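Local coordinates for EAL domain protein (Vibrio cholerae serotype O1, PDB 6IJ2), which degrades the cyclic dinucleotides c-di-GMP and cGAMP as an EAL-type phosphodiesterase that probably depends on bound metal ions, at residues A[22-26]-A[67-71]; A[27-32]-A[240-246]; A[97-101]-A[129-133]. The protein carries 1 engineered substitution. All blocks are in the same frame, centred on the assembly; numbering follows the deposited sequence.

Contact 1. Residues A[22-26]-A[67-71]; sequences LDFDF and NRYLF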
loop_
_atom_site.group_PDB
_atom_site.type_symbol
_atom_site.label_atom_id
_atom_site.label_comp_id
_atom_site.label_asym_id
_atom_site.label_seq_id
_atom_site.Cartn_x
_atom_site.Cartn_y
_atom_site.Cartn_z
ATOM N N LEU A 22 -22.181 -22.383 -14.374
ATOM C CA LEU A 22 -21.739 -21.171 -15.056
ATOM C C LEU A 22 -22.127 -21.204 -16.530
ATOM O O LEU A 22 -22.198 -22.274 -17.130
ATOM C CB LEU A 22 -20.223 -20.996 -14.918
ATOM C CG LEU A 22 -19.660 -20.864 -13.501
ATOM C CD1 LEU A 22 -18.140 -20.877 -13.520
ATOM C CD2 LEU A 22 -20.174 -19.599 -12.845
ATOM N N ASP A 23 -22.378 -20.030 -17.110
ATOM C CA ASP A 23 -22.693 -19.929 -18.531
ATOM C C ASP A 23 -21.449 -19.876 -19.405
ATOM O O ASP A 23 -21.571 -19.729 -20.628
ATOM C CB ASP A 23 -23.553 -18.694 -18.804
ATOM C CG ASP A 23 -22.723 -17.437 -18.963
ATOM O OD1 ASP A 23 -21.986 -17.084 -18.019
ATOM O OD2 ASP A 23 -22.794 -16.812 -20.042
ATOM N N PHE A 24 -20.265 -19.973 -18.809
ATOM C CA PHE A 24 -19.012 -20.023 -19.541
ATOM C C PHE A 24 -18.134 -21.088 -18.905
ATOM O O PHE A 24 -18.331 -21.468 -17.750
ATOM C CB PHE A 24 -18.294 -18.664 -19.534
ATOM C CG PHE A 24 -17.973 -18.157 -18.153
ATOM C CD1 PHE A 24 -18.902 -17.415 -17.440
ATOM C CD2 PHE A 24 -16.749 -18.423 -17.569
ATOM C CE1 PHE A 24 -18.611 -16.950 -16.167
ATOM C CE2 PHE A 24 -16.452 -17.959 -16.294
ATOM C CZ PHE A 24 -17.387 -17.223 -15.595
ATOM N N ASP A 25 -17.175 -21.571 -19.660
ATOM C CA ASP A 25 -16.193 -22.540 -19.184
ATOM C C ASP A 25 -14.795 -21.923 -19.380
ATOM O O ASP A 25 -14.646 -20.953 -20.074
ATOM C CB ASP A 25 -16.308 -23.886 -19.886
ATOM C CG ASP A 25 -15.830 -25.038 -19.017
ATOM O OD1 ASP A 25 -15.585 -24.846 -17.830
ATOM O OD2 ASP A 25 -15.711 -26.154 -19.510
ATOM N N PHE A 26 -13.775 -22.539 -18.803
ATOM C CA PHE A 26 -12.410 -22.026 -18.819
ATOM C C PHE A 26 -11.505 -23.129 -18.289
ATOM O O PHE A 26 -11.974 -24.183 -17.853
ATOM C CB PHE A 26 -12.274 -20.753 -17.976
ATOM C CG PHE A 26 -12.672 -20.946 -16.545
ATOM C CD1 PHE A 26 -14.005 -20.881 -16.169
ATOM C CD2 PHE A 26 -11.720 -21.210 -15.579
ATOM C CE1 PHE A 26 -14.376 -21.082 -14.856
ATOM C CE2 PHE A 26 -12.087 -21.401 -14.262
ATOM C CZ PHE A 26 -13.416 -21.342 -13.902
ATOM N N ASN A 67 -22.283 -14.959 -9.642
ATOM C CA ASN A 67 -21.534 -16.173 -9.929
ATOM C C ASN A 67 -20.137 -16.197 -9.320
ATOM O O ASN A 67 -19.399 -17.159 -9.560
ATOM C CB ASN A 67 -21.440 -16.406 -11.453
ATOM C CG ASN A 67 -20.623 -15.334 -12.184
ATOM O OD1 ASN A 67 -19.846 -14.596 -11.584
ATOM N ND2 ASN A 67 -20.792 -15.270 -13.500
ATOM N N ARG A 68 -19.761 -15.177 -8.539
ATOM C CA ARG A 68 -18.404 -15.084 -8.003
ATOM C C ARG A 68 -18.049 -16.306 -7.169
ATOM O O ARG A 68 -16.949 -16.860 -7.293
ATOM C CB ARG A 68 -18.254 -13.814 -7.163
ATOM C CG ARG A 68 -17.765 -12.605 -7.935
ATOM C CD ARG A 68 -17.876 -11.330 -7.122
ATOM N NE ARG A 68 -19.156 -11.258 -6.426
ATOM C CZ ARG A 68 -19.630 -10.164 -5.840
ATOM N NH1 ARG A 68 -18.927 -9.040 -5.865
ATOM N NH2 ARG A 68 -20.805 -10.195 -5.225
ATOM N N TYR A 69 -18.961 -16.729 -6.294
ATOM C CA TYR A 69 -18.666 -17.860 -5.420
ATOM C C TYR A 69 -18.525 -19.148 -6.218
ATOM O O TYR A 69 -17.587 -19.922 -5.994
ATOM C CB TYR A 69 -19.749 -17.992 -4.351
ATOM C CG TYR A 69 -19.992 -16.708 -3.595
ATOM C CD1 TYR A 69 -19.136 -16.308 -2.577
ATOM C CD2 TYR A 69 -21.071 -15.889 -3.905
ATOM C CE1 TYR A 69 -19.351 -15.131 -1.887
ATOM C CE2 TYR A 69 -21.295 -14.711 -3.220
ATOM C CZ TYR A 69 -20.431 -14.336 -2.211
ATOM O OH TYR A 69 -20.653 -13.162 -1.527
ATOM N N LEU A 70 -19.434 -19.387 -7.166
ATOM C CA LEU A 70 -19.326 -20.573 -8.011
ATOM C C LEU A 70 -18.057 -20.527 -8.850
ATOM O O LEU A 70 -17.398 -21.553 -9.057
ATOM C CB LEU A 70 -20.562 -20.686 -8.907
ATOM C CG LEU A 70 -21.095 -22.055 -9.356
ATOM C CD1 LEU A 70 -22.399 -21.877 -10.126
ATOM C CD2 LEU A 70 -20.092 -22.835 -10.195
ATOM N N PHE A 71 -17.698 -19.339 -9.340
ATOM C CA PHE A 71 -16.487 -19.200 -10.141
ATOM C C PHE A 71 -15.240 -19.489 -9.312
ATOM O O PHE A 71 -14.323 -20.182 -9.773
ATOM C CB PHE A 71 -16.434 -17.793 -10.748
ATOM C CG PHE A 71 -15.123 -17.469 -11.382
ATOM C CD1 PHE A 71 -14.788 -18.006 -12.613
ATOM C CD2 PHE A 71 -14.213 -16.649 -10.739
ATOM C CE1 PHE A 71 -13.572 -17.728 -13.195
ATOM C CE2 PHE A 71 -13.000 -16.369 -11.315
ATOM C CZ PHE A 71 -12.679 -16.911 -12.549
#
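Phe71 of the helix 68-85 packs against Leu22, Phe24 and Phe26, which lead into the first strand of the EAL domain's beta/alpha barrel. The contact is mostly apolar, and no hydrogen bond crosses it. Phe71 is the side chain that meets all three. Its CB lies 4.5 Å from Leu22 CD1. Its CG stands opposite the backbone N (chi1 170°), and this carries the ring toward the N-terminal segment. CD1 then meets Phe24 CZ at 4.0 Å. One step further out, CE1 sits over one face of the Phe26 ring, offset toward the rim, 3.7 Å from Phe26 CZ. The two ring planes are inclined at 48°, with centroids 5.2 Å apart. Val48 and Val59 also touch both Phe26 and Phe71. Leu22 covers the start of the helix. Its CG approaches Leu70 CD2 at 3.9 Å, and the two leucines run past each other in opposite directions. Its CD2 touches Asn67 CB at 3.7 Å. Asn67 holds the N-cap position without a side-chain capping bond, and its OD1 accepts from Asn64 N. Its amide is turned 77° from the Phe24 ring, with ND2 at the ring edge, 3.8 Å from Phe24 CE1.

Contact 2. Residues A[27-32]-A[240-246]; sequences TMAFQP and AKPGFES. With nucleotides of chain B.
Phe30 and Gly243 form an antiparallel hydrogen-bonded pair that joins the first strand of the EAL barrel to the last. Gly243 N donates to Phe30 O at 2.7 Å, and Phe30 N donates back to Gly243 O at 3.0 Å. Ala29 and Phe244 are the neighbouring non-hydrogen-bonded pair. Glu245 N extends the pairing to Met28 O at 2.9 Å, although the strand geometry has already ended there. The other edge of strand 27-35 bonds to strand 41-49, so the sheet continues on that side.

Two side chains add polar bonds at the ends of the contact. Thr27 OG1 donates to Glu245 OE2 at 2.6 Å, using the anti lone pair of the carboxylate. Gln31 is fully extended, its chain leaving trans to the main-chain nitrogen at a chi1 of -176°. Its NE2 donates to Ala240 O at 3.0 Å, almost straight at 165° and in the plane of its own amide.

Apolar contacts lie between these bonds. Thr27 CG2 lies 3.4 Å from Phe244 CE1. The Ala240 CB methyl meets Pro32 CG, and Pro242 CB meets Ala29 CB.

The bound nucleotide reaches the Gln31 end of the contact. Gln31 NE2 is 3.1 Å from N7 of G1 of chain B, and Pro242 CG is near its O2'. Gln31 OE1 accepts from Gln235 NE2. With both ends of its amide held by protein, Gln31 is probably fixed in rotation, which is consistent with presenting an N-H to the guanine N7.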
loop_
_atom_site.group_PDB
_atom_site.type_symbol
_atom_site.label_atom_id
_atom_site.label_comp_id
_atom_site.label_asym_id
_atom_site.label_seq_id
_atom_site.Cartn_x
_atom_site.Cartn_y
_atom_site.Cartn_z
ATOM N N THR A 27 -10.203 -22.877 -18.329
ATOM C CA THR A 27 -9.243 -23.838 -17.797
ATOM C C THR A 27 -8.090 -23.044 -17.194
ATOM O O THR A 27 -8.229 -21.848 -16.925
ATOM C CB THR A 27 -8.820 -24.842 -18.888
ATOM O OG1 THR A 27 -8.013 -25.876 -18.314
ATOM C CG2 THR A 27 -8.046 -24.158 -20.000
ATOM N N MET A 28 -6.952 -23.703 -16.987
ATOM C CA MET A 28 -5.833 -23.108 -16.276
ATOM C C MET A 28 -4.554 -23.181 -17.092
ATOM O O MET A 28 -4.320 -24.131 -17.842
ATOM C CB MET A 28 -5.587 -23.788 -14.928
ATOM C CG MET A 28 -6.669 -23.575 -13.903
ATOM S SD MET A 28 -6.716 -21.871 -13.289
ATOM C CE MET A 28 -8.427 -21.851 -12.769
ATOM N N ALA A 29 -3.734 -22.147 -16.930
ATOM C CA ALA A 29 -2.320 -22.167 -17.251
ATOM C C ALA A 29 -1.538 -22.215 -15.944
ATOM O O ALA A 29 -2.082 -21.964 -14.865
ATOM C CB ALA A 29 -1.912 -20.942 -18.079
ATOM N N PHE A 30 -0.262 -22.564 -16.043
ATOM C CA PHE A 30 0.591 -22.705 -14.870
ATOM C C PHE A 30 1.919 -22.016 -15.134
ATOM O O PHE A 30 2.497 -22.152 -16.216
ATOM C CB PHE A 30 0.822 -24.207 -14.510
ATOM C CG PHE A 30 -0.435 -24.925 -14.134
ATOM C CD1 PHE A 30 -0.907 -24.886 -12.829
ATOM C CD2 PHE A 30 -1.176 -25.597 -15.095
ATOM C CE1 PHE A 30 -2.092 -25.540 -12.484
ATOM C CE2 PHE A 30 -2.355 -26.246 -14.760
ATOM C CZ PHE A 30 -2.815 -26.218 -13.453
ATOM N N GLN A 31 2.405 -21.275 -14.140
ATOM C CA GLN A 31 3.679 -20.596 -14.280
ATOM C C GLN A 31 4.590 -21.003 -13.130
ATOM O O GLN A 31 4.191 -20.893 -11.957
ATOM C CB GLN A 31 3.513 -19.066 -14.304
ATOM C CG GLN A 31 4.832 -18.364 -14.557
ATOM C CD GLN A 31 4.694 -16.860 -14.589
ATOM O OE1 GLN A 31 3.868 -16.296 -13.874
ATOM N NE2 GLN A 31 5.503 -16.195 -15.426
ATOM N N PRO A 32 5.812 -21.456 -13.409
ATOM C CA PRO A 32 6.671 -21.959 -12.325
ATOM C C PRO A 32 7.242 -20.859 -11.436
ATOM O O PRO A 32 7.504 -19.729 -11.864
ATOM C CB PRO A 32 7.790 -22.699 -13.071
ATOM C CG PRO A 32 7.841 -22.069 -14.408
ATOM C CD PRO A 32 6.413 -21.671 -14.736
ATOM N N ALA A 240 9.997 -18.613 -17.135
ATOM C CA ALA A 240 9.070 -19.263 -18.046
ATOM C C ALA A 240 7.758 -18.509 -18.023
ATOM O O ALA A 240 7.267 -18.149 -16.951
ATOM C CB ALA A 240 8.825 -20.729 -17.662
ATOM N N LYS A 241 7.198 -18.292 -19.209
ATOM C CA LYS A 241 5.840 -17.806 -19.327
ATOM C C LYS A 241 4.860 -18.865 -18.824
ATOM O O LYS A 241 5.193 -20.050 -18.772
ATOM C CB LYS A 241 5.529 -17.462 -20.781
ATOM C CG LYS A 241 6.501 -16.487 -21.435
ATOM C CD LYS A 241 6.200 -16.377 -22.926
ATOM C CE LYS A 241 7.281 -15.620 -23.677
ATOM N NZ LYS A 241 7.011 -15.614 -25.148
ATOM N N PRO A 242 3.645 -18.460 -18.453
ATOM C CA PRO A 242 2.601 -19.440 -18.124
ATOM C C PRO A 242 2.400 -20.454 -19.244
ATOM O O PRO A 242 2.491 -20.133 -20.429
ATOM C CB PRO A 242 1.356 -18.571 -17.929
ATOM C CG PRO A 242 1.925 -17.226 -17.466
ATOM C CD PRO A 242 3.177 -17.066 -18.282
ATOM N N GLY A 243 2.110 -21.693 -18.860
ATOM C CA GLY A 243 1.868 -22.715 -19.854
ATOM C C GLY A 243 0.430 -23.180 -19.839
ATOM O O GLY A 243 -0.068 -23.627 -18.801
ATOM N N PHE A 244 -0.239 -23.084 -20.987
ATOM C CA PHE A 244 -1.637 -23.478 -21.099
ATOM C C PHE A 244 -1.780 -24.971 -20.855
ATOM O O PHE A 244 -1.244 -25.778 -21.619
ATOM C CB PHE A 244 -2.164 -23.116 -22.486
ATOM C CG PHE A 244 -3.606 -23.463 -22.701
ATOM C CD1 PHE A 244 -4.606 -22.663 -22.189
ATOM C CD2 PHE A 244 -3.961 -24.593 -23.424
ATOM C CE1 PHE A 244 -5.935 -22.975 -22.394
ATOM C CE2 PHE A 244 -5.290 -24.913 -23.631
ATOM C CZ PHE A 244 -6.280 -24.103 -23.113
ATOM N N GLU A 245 -2.494 -25.328 -19.782
ATOM C CA GLU A 245 -2.743 -26.721 -19.400
ATOM C C GLU A 245 -1.455 -27.541 -19.396
ATOM O O GLU A 245 -1.434 -28.714 -19.773
ATOM C CB GLU A 245 -3.805 -27.356 -20.308
ATOM C CG GLU A 245 -5.162 -26.663 -20.211
ATOM C CD GLU A 245 -6.303 -27.467 -20.826
ATOM O OE1 GLU A 245 -6.110 -28.073 -21.904
ATOM O OE2 GLU A 245 -7.402 -27.491 -20.228
ATOM N N SER A 246 -0.365 -26.925 -18.945
ATOM C CA SER A 246 0.917 -27.614 -18.919
ATOM C C SER A 246 1.792 -27.028 -17.821
ATOM O O SER A 246 1.532 -25.937 -17.309
ATOM C CB SER A 246 1.632 -27.527 -20.270
ATOM O OG SER A 246 1.882 -26.176 -20.620
ATOM O OP3 G B 1 0.234 -10.897 -9.377
ATOM P P G B 1 -0.960 -11.175 -10.130
ATOM O OP1 G B 1 -1.472 -12.477 -9.829
ATOM O OP2 G B 1 -1.819 -10.060 -9.911
ATOM O "O5'" G B 1 -0.456 -11.100 -11.618
ATOM C "C5'" G B 1 -0.258 -12.271 -12.403
ATOM C "C4'" G B 1 -0.105 -11.894 -13.857
ATOM O "O4'" G B 1 1.270 -11.553 -14.120
ATOM C "C3'" G B 1 -0.469 -12.974 -14.882
ATOM O "O3'" G B 1 -1.304 -12.498 -15.918
ATOM C "C2'" G B 1 0.878 -13.351 -15.482
ATOM O "O2'" G B 1 0.865 -13.724 -16.829
ATOM C "C1'" G B 1 1.632 -12.037 -15.374
ATOM N N9 G B 1 3.077 -12.205 -15.403
ATOM C C8 G B 1 3.798 -13.248 -14.880
ATOM N N7 G B 1 5.082 -13.118 -15.051
ATOM C C5 G B 1 5.217 -11.912 -15.718
ATOM C C6 G B 1 6.379 -11.237 -16.168
ATOM O O6 G B 1 7.548 -11.586 -16.077
ATOM N N1 G B 1 6.065 -10.047 -16.807
ATOM C C2 G B 1 4.795 -9.562 -16.977
ATOM N N2 G B 1 4.698 -8.390 -17.598
ATOM N N3 G B 1 3.706 -10.172 -16.549
ATOM C C4 G B 1 3.988 -11.333 -15.931
#

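Contact 3. Residues A[97-101]-A[129-133]; sequences LPNAI and FTEAE. With CA (calcium ion), chain L; nucleotides of chain B.
Pro98 and Ala132 bring two loop backbones together, CA to CA 4.5 Å, with no hydrogen bond between the loops. The contact rests on small apolar groups. Pro98 CB meets Ala132 CB at 3.4 Å, closer than usual van der Waals contact. The Ala100 methyl lies against the same Ala132 methyl, but Ala100 is poorly ordered and this fit is less certain. The Asn99 side chain lies next to the Phe129 ring, its amide plane only 24° from the ring plane. Phe129 itself packs on Phe96 and on Ile144 of helix 139-151. The backbone oxygen of Thr130 is buried here without a polar partner in the model.

Thr130 turns its hydroxyl to the metal. A chi1 of -58° swings OG1 to the side of its own backbone N, and there it binds a calcium ion at 2.8 Å. A water binds the same calcium ion at 2.4 Å. That water hydrogen-bonds both O2' and O3' of G2 of chain B, each at 3.1 Å, so it links the ion to the sugar. Asp159 and phosphate oxygen OP2 of G1 of chain B also bind this calcium ion. On the other loop, Leu97 CA comes within 3.4 Å of N2 of the G2 base. Each loop therefore reaches the ligand, one by way of the metal and one directly at the base.

The loops follow the adjacent parallel strands 91-96 and 125-129. Loops after the strands at the C-terminal ends of a beta/alpha barrel form its active site, and here they border the metal and dinucleotide site of the EAL domain.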
loop_
_atom_site.group_PDB
_atom_site.type_symbol
_atom_site.label_atom_id
_atom_site.label_comp_id
_atom_site.label_asym_id
_atom_site.label_seq_id
_atom_site.Cartn_x
_atom_site.Cartn_y
_atom_site.Cartn_z
ATOM N N LEU A 97 -9.932 -15.079 -5.132
ATOM C CA LEU A 97 -10.791 -14.017 -5.630
ATOM C C LEU A 97 -11.117 -13.028 -4.511
ATOM O O LEU A 97 -11.676 -13.432 -3.479
ATOM C CB LEU A 97 -12.078 -14.606 -6.207
ATOM C CG LEU A 97 -13.060 -13.614 -6.839
ATOM C CD1 LEU A 97 -12.623 -13.231 -8.247
ATOM C CD2 LEU A 97 -14.478 -14.168 -6.840
ATOM N N PRO A 98 -10.781 -11.739 -4.675
ATOM C CA PRO A 98 -10.970 -10.742 -3.608
ATOM C C PRO A 98 -12.266 -10.866 -2.809
ATOM O O PRO A 98 -13.377 -10.794 -3.348
ATOM C CB PRO A 98 -10.901 -9.428 -4.388
ATOM C CG PRO A 98 -9.866 -9.722 -5.438
ATOM C CD PRO A 98 -10.119 -11.154 -5.854
ATOM N N ASN A 99 -12.101 -11.025 -1.492
ATOM C CA ASN A 99 -13.086 -11.649 -0.619
ATOM C C ASN A 99 -13.993 -10.651 0.093
ATOM O O ASN A 99 -14.602 -11.002 1.111
ATOM C CB ASN A 99 -12.380 -12.529 0.418
ATOM C CG ASN A 99 -10.977 -12.932 -0.008
ATOM O OD1 ASN A 99 -10.395 -12.343 -0.916
ATOM N ND2 ASN A 99 -10.422 -13.937 0.661
ATOM N N ALA A 100 -14.107 -9.419 -0.411
ATOM C CA ALA A 100 -15.097 -8.511 0.158
ATOM C C ALA A 100 -16.508 -9.046 -0.021
ATOM O O ALA A 100 -17.433 -8.576 0.651
ATOM C CB ALA A 100 -14.986 -7.122 -0.468
ATOM N N ILE A 101 -16.690 -10.012 -0.919
ATOM C CA ILE A 101 -17.950 -10.716 -1.051
ATOM C C ILE A 101 -17.853 -12.163 -0.587
ATOM O O ILE A 101 -18.857 -12.722 -0.130
ATOM C CB ILE A 101 -18.463 -10.633 -2.501
ATOM C CG1 ILE A 101 -17.333 -10.948 -3.491
ATOM C CG2 ILE A 101 -19.031 -9.244 -2.747
ATOM C CD1 ILE A 101 -17.148 -12.427 -3.812
ATOM N N PHE A 129 -3.402 -13.943 -1.674
ATOM C CA PHE A 129 -4.456 -13.055 -1.198
ATOM C C PHE A 129 -4.254 -11.661 -1.781
ATOM O O PHE A 129 -3.181 -11.066 -1.624
ATOM C CB PHE A 129 -4.475 -13.011 0.331
ATOM C CG PHE A 129 -5.088 -14.235 0.962
ATOM C CD1 PHE A 129 -4.324 -15.367 1.183
ATOM C CD2 PHE A 129 -6.420 -14.244 1.343
ATOM C CE1 PHE A 129 -4.872 -16.502 1.761
ATOM C CE2 PHE A 129 -6.982 -15.376 1.922
ATOM C CZ PHE A 129 -6.206 -16.508 2.131
ATOM N N THR A 130 -5.280 -11.170 -2.469
ATOM C CA THR A 130 -5.371 -9.803 -2.955
ATOM C C THR A 130 -6.603 -9.159 -2.339
ATOM O O THR A 130 -7.670 -9.779 -2.271
ATOM C CB THR A 130 -5.485 -9.741 -4.490
ATOM O OG1 THR A 130 -4.357 -10.384 -5.098
ATOM C CG2 THR A 130 -5.541 -8.291 -4.959
ATOM N N GLU A 131 -6.452 -7.919 -1.892
ATOM C CA GLU A 131 -7.560 -7.187 -1.295
ATOM C C GLU A 131 -8.558 -6.747 -2.362
ATOM O O GLU A 131 -8.192 -6.446 -3.500
ATOM C CB GLU A 131 -7.032 -5.969 -0.539
ATOM C CG GLU A 131 -5.850 -6.264 0.378
ATOM C CD GLU A 131 -4.495 -6.055 -0.300
ATOM O OE1 GLU A 131 -4.297 -6.572 -1.421
ATOM O OE2 GLU A 131 -3.627 -5.366 0.290
ATOM N N ALA A 132 -9.838 -6.709 -1.978
ATOM C CA ALA A 132 -10.875 -6.257 -2.895
ATOM C C ALA A 132 -11.006 -4.743 -2.901
ATOM O O ALA A 132 -11.358 -4.159 -3.934
ATOM C CB ALA A 132 -12.215 -6.890 -2.524
ATOM N N GLU A 133 -10.742 -4.099 -1.769
ATOM C CA GLU A 133 -10.774 -2.647 -1.666
ATOM C C GLU A 133 -9.883 -2.243 -0.497
ATOM O O GLU A 133 -9.185 -3.078 0.090
ATOM C CB GLU A 133 -12.213 -2.134 -1.511
ATOM C CG GLU A 133 -12.792 -2.292 -0.115
ATOM C CD GLU A 133 -13.794 -3.423 -0.020
ATOM O OE1 GLU A 133 -14.866 -3.323 -0.651
ATOM O OE2 GLU A 133 -13.502 -4.414 0.683
HETATM CA CA CA L . -3.265 -9.917 -7.613
ATOM P P G B 2 -2.611 -13.204 -16.234
ATOM O OP1 G B 2 -2.378 -14.606 -16.170
ATOM O OP2 G B 2 -3.106 -12.621 -17.437
ATOM O "O5'" G B 2 -3.575 -12.764 -15.068
ATOM C "C5'" G B 2 -4.215 -11.494 -15.059
ATOM C "C4'" G B 2 -4.895 -11.278 -13.737
ATOM O "O4'" G B 2 -5.856 -12.330 -13.520
ATOM C "C3'" G B 2 -3.978 -11.288 -12.514
ATOM O "O3'" G B 2 -4.299 -10.257 -11.598
ATOM C "C2'" G B 2 -4.294 -12.619 -11.850
ATOM O "O2'" G B 2 -4.128 -12.665 -10.458
ATOM C "C1'" G B 2 -5.765 -12.784 -12.206
ATOM N N9 G B 2 -6.136 -14.186 -12.180
ATOM C C8 G B 2 -5.631 -15.190 -12.963
ATOM N N7 G B 2 -6.108 -16.363 -12.662
ATOM C C5 G B 2 -6.960 -16.121 -11.600
ATOM C C6 G B 2 -7.762 -17.008 -10.848
ATOM O O6 G B 2 -7.867 -18.224 -10.958
ATOM N N1 G B 2 -8.482 -16.344 -9.869
ATOM C C2 G B 2 -8.428 -14.997 -9.635
ATOM N N2 G B 2 -9.188 -14.544 -8.639
ATOM N N3 G B 2 -7.697 -14.155 -10.339
ATOM C C4 G B 2 -6.992 -14.780 -11.297
HETATM O O HOH W 1 -5.362 -10.410 -8.649
#

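How the contacts relate
From the N terminus, residues 22-26 meet 67-71, so contact 1 closes a loop that holds strands 27-35 and 41-49. Residues 27-32 follow at once and pair with 240-246, so contact 2 spans nearly the whole chain and crosses contact 1. Contact 2 joins the first and last strands and closes the barrel. Contact 3, between 97-101 and 129-133, comes after contact 1 in the chain and falls wholly within the span of contact 2. It ties two neighbouring strand-end loops beside the ligand. Contacts 1 and 3 touch where Arg68 O packs on Leu97 CD2. Contacts 2 and 3 stay about 10 Å apart at their nearest atoms.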